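Local atomic coordinates of LIP (Serratia marcescens, PDB entry 4A1R), a protein that is a membrane-bound component of the type VI secretion system, a beta-sandwich lipoprotein of the TssJ family thought to take part in anchoring the secretion machinery at the membrane. Residues R39-A42 / E43-A47; D48-S51 / L52-D55; T116-N119 / F120-V123. One frame throughout, in Å; residues are numbered along the deposited sequence. Where two conformers were deposited one is given.

Contact 1: residues R39-A42 / E43-A47; sequences RSDA and EFMDA
Asp-41 O accepts the backbone N-H of Met-45 at 2.9 Å, the ordinary i to i+4 bond of a helix in its first turn. The donor lies 25° out of the carbonyl plane. The same oxygen also touches the Met-45 side chain, with CG at 3.3 Å. Asp-41 is the N-cap residue of helix 42-46, but its carboxylate makes no capping bond. Its OD2 is instead hydrogen-bonded to Ser-109 OG of strand 107-111. With CG between its own backbone N and carbonyl carbon (chi1 75°), the carboxylate stands beside Met-45. OD2 lies 4.0 Å from Met-45 CG, where the two side chains cross at a slant. A water bridges Ser-40 O, to which it donates at 2.6 Å, and Phe-44 N, from which it accepts at 2.9 Å. The next helical bond, Asp-46 N to Ala-42 O, is weak at 3.2 Å. Within 43-47, Ala-47 N reaches Glu-43 O and closes the short helix. The turn follows strand 31-38. Phe-44 is buried against Ile-95 of strand 91-96 and Leu-60 of helix 49-60, while Met-45 rests on Arg-107 and Ser-109 of strand 107-111.

Contact 2: residues D48-S51 / L52-D55; sequences DFFS and LQND
Phe-49 O and Phe-50 O each accept a backbone N-H nearly head-on, from Gln-53 N at 2.9 Å and Asn-54 N at 2.8 Å. Asp-55 N to Ser-51 O continues this i to i+4 pattern. The first such bond, Leu-52 N to Asp-48 O, is straight but weak at 3.3 Å. Together they form the opening turns of an alpha helix.

Side-chain hydrogen bonds cap its start. Asp-48 is the N-cap residue, and its OD1 takes two donors from opposite faces of the carboxylate plane. One is Ser-51 N, at 3.3 Å. The other is Ser-51 OG, at 2.7 Å on the syn side. Two bonds to one oxygen should limit rotation of the carboxylate.

Two ring contacts join residues four apart. Phe-50 and Asn-54 both hold CG anti to the backbone N (chi1 -177° for the phenylalanine), which sends them out in the same direction. Asn-54 CB sits over one face of the Phe-50 ring, 4.0 Å from its centroid, in a CH-pi contact. The amide is turned 25° from the ring. Phe-49 meets Gln-53 differently: CE2 lies 3.6 Å from Gln-53 NE2, with ring and amide planes 65° apart. That amide nitrogen is hydrogen-bonded to Glu-97 OE1.

Helix 49-60 follows helix 42-46. Phe-49 packs edge-to-face with Trp-106, just before strand 107-111, and Leu-52 O accepts a hydrogen bond from Arg-34 NH1 of strand 31-38.

Contact 3: residues T116-N119 / F120-V123; sequences TETN and FYKV
Tyr-121 meets Thr-118 at the edge of its ring. Thr-118 O lies in the ring plane, 3.3 Å from Tyr-121 CD2, and Thr-118 CB is 4.0 Å from the same carbon. One face of the tyrosine carries Phe-120 CE1, offset toward the rim. The motif is a set of successive turns in the loop between strands 107-111 and 130-138. Residues 120-123 have helical backbone angles but lack the regular helical bonds.

The Phe-120 ring approaches Glu-117 O obliquely, with CE2 at 3.4 Å. Chi1 of Phe-120 (62°) sets CG between its own N and carbonyl carbon, which turns the ring back beside the preceding backbone.

The i to i+3 bonds are long. Asn-119 N to Thr-116 O comes first. Two weak ones follow: Tyr-121 N to Thr-118 O at 3.4 Å, and Lys-122 N to Asn-119 O at 3.3 Å.

Thr-118 is buried, its OG1 bonded to Val-6 O and its side chain packed on Pro-7 and Pro-113. Tyr-121 OH is bonded to Pro-128 O, so the ring is held at its hydroxyl end as well.

Asn-119 and Lys-122 meet on the surface. The lysine chain crosses the amide, and its CE lies 3.6 Å from Asn-119 ND2. A water donates to Asn-119 O at 2.9 Å and accepts weakly from Val-123 N.

How the contacts relate
The three contacts come in series along the chain. Contacts 1 and 2 are neighbours, about 12 Å between centres. They lie on consecutive helices, 42-46 and 49-60, and touch where Ala-47 CB meets Leu-52 CG at 3.8 Å. Together they make up one helical insertion between strands 31-38 and 64-72 of the antiparallel sheet. Contact 3 is separate, in the long loop leading from strand 107-111 of that sheet to strand 130-138 of the other. Its centre is about 27 Å from that of contact 1 and about 37 Å from that of contact 2, across the chain's centre from the latter. The helical insertion and the inter-sheet crossing are thus separate parts of the sandwich surface.

Contact 1: residues R39-A42 / E43-A47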
loop_
_atom_site.group_PDB
_atom_site.type_symbol
_atom_site.label_atom_id
_atom_site.label_comp_id
_atom_site.label_asym_id
_atom_site.label_seq_id
_atom_site.Cartn_x
_atom_site.Cartn_y
_atom_site.Cartn_z
ATOM N N ARG A 39 -8.351 -4.074 -8.622
ATOM C CA ARG A 39 -9.183 -3.681 -9.760
ATOM C C ARG A 39 -9.969 -2.438 -9.430
ATOM O O ARG A 39 -10.288 -1.642 -10.316
ATOM C CB ARG A 39 -10.197 -4.769 -10.078
ATOM C CG ARG A 39 -9.688 -5.868 -10.977
ATOM C CD ARG A 39 -10.841 -6.493 -11.746
ATOM N NE ARG A 39 -10.780 -7.947 -11.689
ATOM C CZ ARG A 39 -10.081 -8.712 -12.524
ATOM N NH1 ARG A 39 -9.378 -8.169 -13.509
ATOM N NH2 ARG A 39 -10.084 -10.027 -12.369
ATOM N N SER A 40 -10.327 -2.311 -8.154
ATOM C CA SER A 40 -11.111 -1.192 -7.649
ATOM C C SER A 40 -10.914 -1.146 -6.133
ATOM O O SER A 40 -10.537 -2.153 -5.537
ATOM C CB SER A 40 -12.578 -1.396 -7.981
ATOM O OG SER A 40 -12.939 -2.753 -7.784
ATOM N N ASP A 41 -11.145 0.006 -5.513
ATOM C CA ASP A 41 -10.921 0.134 -4.065
ATOM C C ASP A 41 -12.188 0.212 -3.208
ATOM O O ASP A 41 -12.094 0.449 -2.001
ATOM C CB ASP A 41 -9.954 1.297 -3.749
ATOM C CG ASP A 41 -10.593 2.686 -3.884
ATOM O OD1 ASP A 41 -11.728 2.813 -4.375
ATOM O OD2 ASP A 41 -9.929 3.673 -3.501
ATOM N N ALA A 42 -13.361 0.034 -3.822
ATOM C CA ALA A 42 -14.631 0.232 -3.102
ATOM C C ALA A 42 -14.775 -0.750 -1.955
ATOM O O ALA A 42 -14.973 -0.340 -0.819
ATOM C CB ALA A 42 -15.821 0.119 -4.044
ATOM N N GLU A 43 -14.633 -2.040 -2.259
ATOM C CA GLU A 43 -14.780 -3.082 -1.258
ATOM C C GLU A 43 -13.662 -3.012 -0.237
ATOM O O GLU A 43 -13.901 -3.265 0.949
ATOM C CB GLU A 43 -14.843 -4.457 -1.910
ATOM C CG GLU A 43 -16.233 -4.849 -2.389
ATOM C CD GLU A 43 -16.181 -5.851 -3.525
ATOM O OE1 GLU A 43 -15.552 -5.532 -4.562
ATOM O OE2 GLU A 43 -16.758 -6.951 -3.381
ATOM N N PHE A 44 -12.459 -2.652 -0.705
ATOM C CA PHE A 44 -11.259 -2.495 0.151
ATOM C C PHE A 44 -11.418 -1.402 1.207
ATOM O O PHE A 44 -11.038 -1.577 2.365
ATOM C CB PHE A 44 -10.033 -2.208 -0.734
ATOM C CG PHE A 44 -8.761 -1.920 0.031
ATOM C CD1 PHE A 44 -8.030 -2.959 0.614
ATOM C CD2 PHE A 44 -8.269 -0.619 0.131
ATOM C CE1 PHE A 44 -6.852 -2.700 1.292
ATOM C CE2 PHE A 44 -7.095 -0.361 0.819
ATOM C CZ PHE A 44 -6.384 -1.401 1.397
ATOM N N MET A 45 -11.965 -0.261 0.798
ATOM C CA MET A 45 -12.130 0.865 1.697
ATOM C C MET A 45 -13.312 0.643 2.634
ATOM O O MET A 45 -13.394 1.263 3.687
ATOM C CB MET A 45 -12.284 2.181 0.913
ATOM C CG MET A 45 -10.996 2.598 0.205
ATOM S SD MET A 45 -9.531 2.653 1.268
ATOM C CE MET A 45 -9.891 4.110 2.245
ATOM N N ASP A 46 -14.188 -0.274 2.266
ATOM C CA ASP A 46 -15.398 -0.551 3.059
ATOM C C ASP A 46 -15.251 -1.769 3.994
ATOM O O ASP A 46 -15.933 -1.876 5.006
ATOM C CB ASP A 46 -16.585 -0.756 2.119
ATOM C CG ASP A 46 -17.912 -0.830 2.862
ATOM O OD1 ASP A 46 -18.207 0.092 3.667
ATOM O OD2 ASP A 46 -18.638 -1.828 2.659
ATOM N N ALA A 47 -14.371 -2.692 3.646
ATOM C CA ALA A 47 -14.240 -3.936 4.424
ATOM C C ALA A 47 -13.785 -3.667 5.872
ATOM O O ALA A 47 -13.069 -2.672 6.141
ATOM C CB ALA A 47 -13.283 -4.883 3.726
HETATM O O HOH W 1 -11.650 -3.297 -3.465
#

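Contact 2: residues D48-S51 / L52-D55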
loop_
_atom_site.group_PDB
_atom_site.type_symbol
_atom_site.label_atom_id
_atom_site.label_comp_id
_atom_site.label_asym_id
_atom_site.label_seq_id
_atom_site.Cartn_x
_atom_site.Cartn_y
_atom_site.Cartn_z
ATOM N N ASP A 48 -14.190 -4.518 6.825
ATOM C CA ASP A 48 -13.628 -4.327 8.171
ATOM C C ASP A 48 -12.234 -4.904 8.337
ATOM O O ASP A 48 -11.821 -5.740 7.523
ATOM C CB ASP A 48 -14.595 -4.626 9.339
ATOM C CG ASP A 48 -15.101 -6.040 9.372
ATOM O OD1 ASP A 48 -14.452 -6.973 8.857
ATOM O OD2 ASP A 48 -16.185 -6.216 9.965
ATOM N N PHE A 49 -11.494 -4.438 9.339
ATOM C CA PHE A 49 -10.127 -4.899 9.563
ATOM C C PHE A 49 -9.993 -6.412 9.601
ATOM O O PHE A 49 -9.131 -6.974 8.911
ATOM C CB PHE A 49 -9.541 -4.316 10.834
ATOM C CG PHE A 49 -8.090 -4.662 11.044
ATOM C CD1 PHE A 49 -7.077 -3.921 10.400
ATOM C CD2 PHE A 49 -7.716 -5.727 11.866
ATOM C CE1 PHE A 49 -5.731 -4.233 10.600
ATOM C CE2 PHE A 49 -6.373 -6.038 12.074
ATOM C CZ PHE A 49 -5.375 -5.290 11.437
ATOM N N PHE A 50 -10.839 -7.072 10.395
ATOM C CA PHE A 50 -10.708 -8.533 10.530
ATOM C C PHE A 50 -10.828 -9.291 9.214
ATOM O O PHE A 50 -9.997 -10.165 8.924
ATOM C CB PHE A 50 -11.717 -9.114 11.514
ATOM C CG PHE A 50 -11.535 -10.604 11.722
ATOM C CD1 PHE A 50 -10.541 -11.082 12.568
ATOM C CD2 PHE A 50 -12.308 -11.508 11.026
ATOM C CE1 PHE A 50 -10.355 -12.446 12.746
ATOM C CE2 PHE A 50 -12.122 -12.882 11.198
ATOM C CZ PHE A 50 -11.152 -13.340 12.060
ATOM N N SER A 51 -11.854 -8.951 8.430
ATOM C CA SER A 51 -12.110 -9.564 7.117
ATOM C C SER A 51 -10.911 -9.509 6.187
ATOM O O SER A 51 -10.517 -10.513 5.616
ATOM C CB SER A 51 -13.291 -8.876 6.437
ATOM O OG SER A 51 -14.472 -9.135 7.160
ATOM N N LEU A 52 -10.343 -8.317 6.044
ATOM C CA LEU A 52 -9.149 -8.111 5.254
ATOM C C LEU A 52 -7.969 -8.905 5.797
ATOM O O LEU A 52 -7.227 -9.522 5.019
ATOM C CB LEU A 52 -8.801 -6.610 5.230
ATOM C CG LEU A 52 -9.640 -5.680 4.368
ATOM C CD1 LEU A 52 -9.203 -4.224 4.555
ATOM C CD2 LEU A 52 -9.553 -6.083 2.891
ATOM N N GLN A 53 -7.785 -8.887 7.122
ATOM C CA GLN A 53 -6.655 -9.585 7.730
ATOM C C GLN A 53 -6.764 -11.108 7.577
ATOM O O GLN A 53 -5.785 -11.779 7.246
ATOM C CB GLN A 53 -6.546 -9.249 9.210
ATOM C CG GLN A 53 -5.353 -9.887 9.915
ATOM C CD GLN A 53 -5.417 -9.653 11.412
ATOM O OE1 GLN A 53 -6.383 -10.063 12.063
ATOM N NE2 GLN A 53 -4.393 -9.037 11.965
ATOM N N ASN A 54 -7.946 -11.647 7.839
ATOM C CA ASN A 54 -8.119 -13.105 7.810
ATOM C C ASN A 54 -8.385 -13.736 6.444
ATOM O O ASN A 54 -7.974 -14.880 6.201
ATOM C CB ASN A 54 -9.299 -13.461 8.731
ATOM C CG ASN A 54 -9.526 -14.962 8.860
ATOM O OD1 ASN A 54 -10.621 -15.466 8.601
ATOM N ND2 ASN A 54 -8.490 -15.678 9.269
ATOM N N ASP A 55 -9.047 -13.014 5.547
ATOM C CA ASP A 55 -9.251 -13.547 4.201
ATOM C C ASP A 55 -9.635 -12.476 3.202
ATOM O O ASP A 55 -10.815 -12.310 2.873
ATOM C CB ASP A 55 -10.268 -14.695 4.203
ATOM C CG ASP A 55 -10.396 -15.371 2.850
ATOM O OD1 ASP A 55 -9.430 -15.340 2.059
ATOM O OD2 ASP A 55 -11.472 -15.940 2.583
#

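Contact 3: residues T116-N119 / F120-V123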
loop_
_atom_site.group_PDB
_atom_site.type_symbol
_atom_site.label_atom_id
_atom_site.label_comp_id
_atom_site.label_asym_id
_atom_site.label_seq_id
_atom_site.Cartn_x
_atom_site.Cartn_y
_atom_site.Cartn_z
ATOM N N THR A 116 -5.194 8.342 -19.988
ATOM C CA THR A 116 -4.847 9.752 -20.203
ATOM C C THR A 116 -3.440 10.076 -19.721
ATOM O O THR A 116 -2.624 10.631 -20.460
ATOM C CB THR A 116 -5.796 10.693 -19.428
ATOM O OG1 THR A 116 -7.145 10.471 -19.840
ATOM C CG2 THR A 116 -5.418 12.168 -19.653
ATOM N N GLU A 117 -3.170 9.720 -18.470
ATOM C CA GLU A 117 -2.002 10.216 -17.764
ATOM C C GLU A 117 -0.710 9.475 -18.144
ATOM O O GLU A 117 0.383 9.966 -17.869
ATOM C CB GLU A 117 -2.248 10.177 -16.249
ATOM C CG GLU A 117 -3.589 10.743 -15.801
ATOM C CD GLU A 117 -4.153 10.007 -14.594
ATOM O OE1 GLU A 117 -3.625 10.208 -13.481
ATOM O OE2 GLU A 117 -5.122 9.228 -14.755
ATOM N N THR A 118 -0.833 8.309 -18.784
ATOM C CA THR A 118 0.345 7.565 -19.257
ATOM C C THR A 118 0.425 7.552 -20.783
ATOM O O THR A 118 1.134 6.736 -21.399
ATOM C CB THR A 118 0.407 6.134 -18.688
ATOM O OG1 THR A 118 -0.791 5.424 -19.022
ATOM C CG2 THR A 118 0.573 6.176 -17.186
ATOM N N ASN A 119 -0.294 8.491 -21.380
ATOM C CA ASN A 119 -0.293 8.689 -22.822
ATOM C C ASN A 119 1.102 8.910 -23.420
ATOM O O ASN A 119 1.363 8.473 -24.545
ATOM C CB ASN A 119 -1.208 9.858 -23.188
ATOM C CG ASN A 119 -1.817 9.703 -24.561
ATOM O OD1 ASN A 119 -2.512 8.718 -24.831
ATOM N ND2 ASN A 119 -1.562 10.675 -25.441
ATOM N N PHE A 120 1.986 9.562 -22.658
ATOM C CA PHE A 120 3.319 9.937 -23.133
ATOM C C PHE A 120 4.202 8.782 -23.616
ATOM O O PHE A 120 5.158 9.010 -24.356
ATOM C CB PHE A 120 4.066 10.802 -22.104
ATOM C CG PHE A 120 4.314 10.125 -20.786
ATOM C CD1 PHE A 120 5.382 9.253 -20.624
ATOM C CD2 PHE A 120 3.496 10.388 -19.693
ATOM C CE1 PHE A 120 5.619 8.631 -19.402
ATOM C CE2 PHE A 120 3.725 9.772 -18.473
ATOM C CZ PHE A 120 4.785 8.885 -18.326
ATOM N N TYR A 121 3.876 7.554 -23.217
ATOM C CA TYR A 121 4.649 6.383 -23.612
ATOM C C TYR A 121 4.617 5.985 -25.091
ATOM O O TYR A 121 5.568 5.391 -25.558
ATOM C CB TYR A 121 4.229 5.172 -22.779
ATOM C CG TYR A 121 4.805 5.150 -21.388
ATOM C CD1 TYR A 121 6.136 4.766 -21.167
ATOM C CD2 TYR A 121 4.018 5.479 -20.289
ATOM C CE1 TYR A 121 6.674 4.742 -19.891
ATOM C CE2 TYR A 121 4.533 5.445 -19.003
ATOM C CZ TYR A 121 5.855 5.084 -18.806
ATOM O OH TYR A 121 6.351 5.061 -17.524
ATOM N N LYS A 122 3.538 6.271 -25.825
ATOM C CA LYS A 122 3.510 5.917 -27.245
ATOM C C LYS A 122 4.550 6.710 -28.042
ATOM O O LYS A 122 5.107 6.200 -29.019
ATOM C CB LYS A 122 2.112 6.069 -27.853
ATOM C CG LYS A 122 1.425 7.386 -27.554
ATOM C CD LYS A 122 0.459 7.750 -28.673
ATOM C CE LYS A 122 -0.765 8.466 -28.129
ATOM N NZ LYS A 122 -1.860 8.529 -29.140
ATOM N N VAL A 123 4.818 7.940 -27.598
ATOM C CA VAL A 123 5.846 8.797 -28.200
ATOM C C VAL A 123 7.187 8.664 -27.450
ATOM O O VAL A 123 8.231 8.390 -28.050
ATOM C CB VAL A 123 5.364 10.266 -28.266
ATOM C CG1 VAL A 123 6.506 11.213 -28.625
ATOM C CG2 VAL A 123 4.216 10.410 -29.243
HETATM O O HOH W 2 2.779 10.242 -26.294
#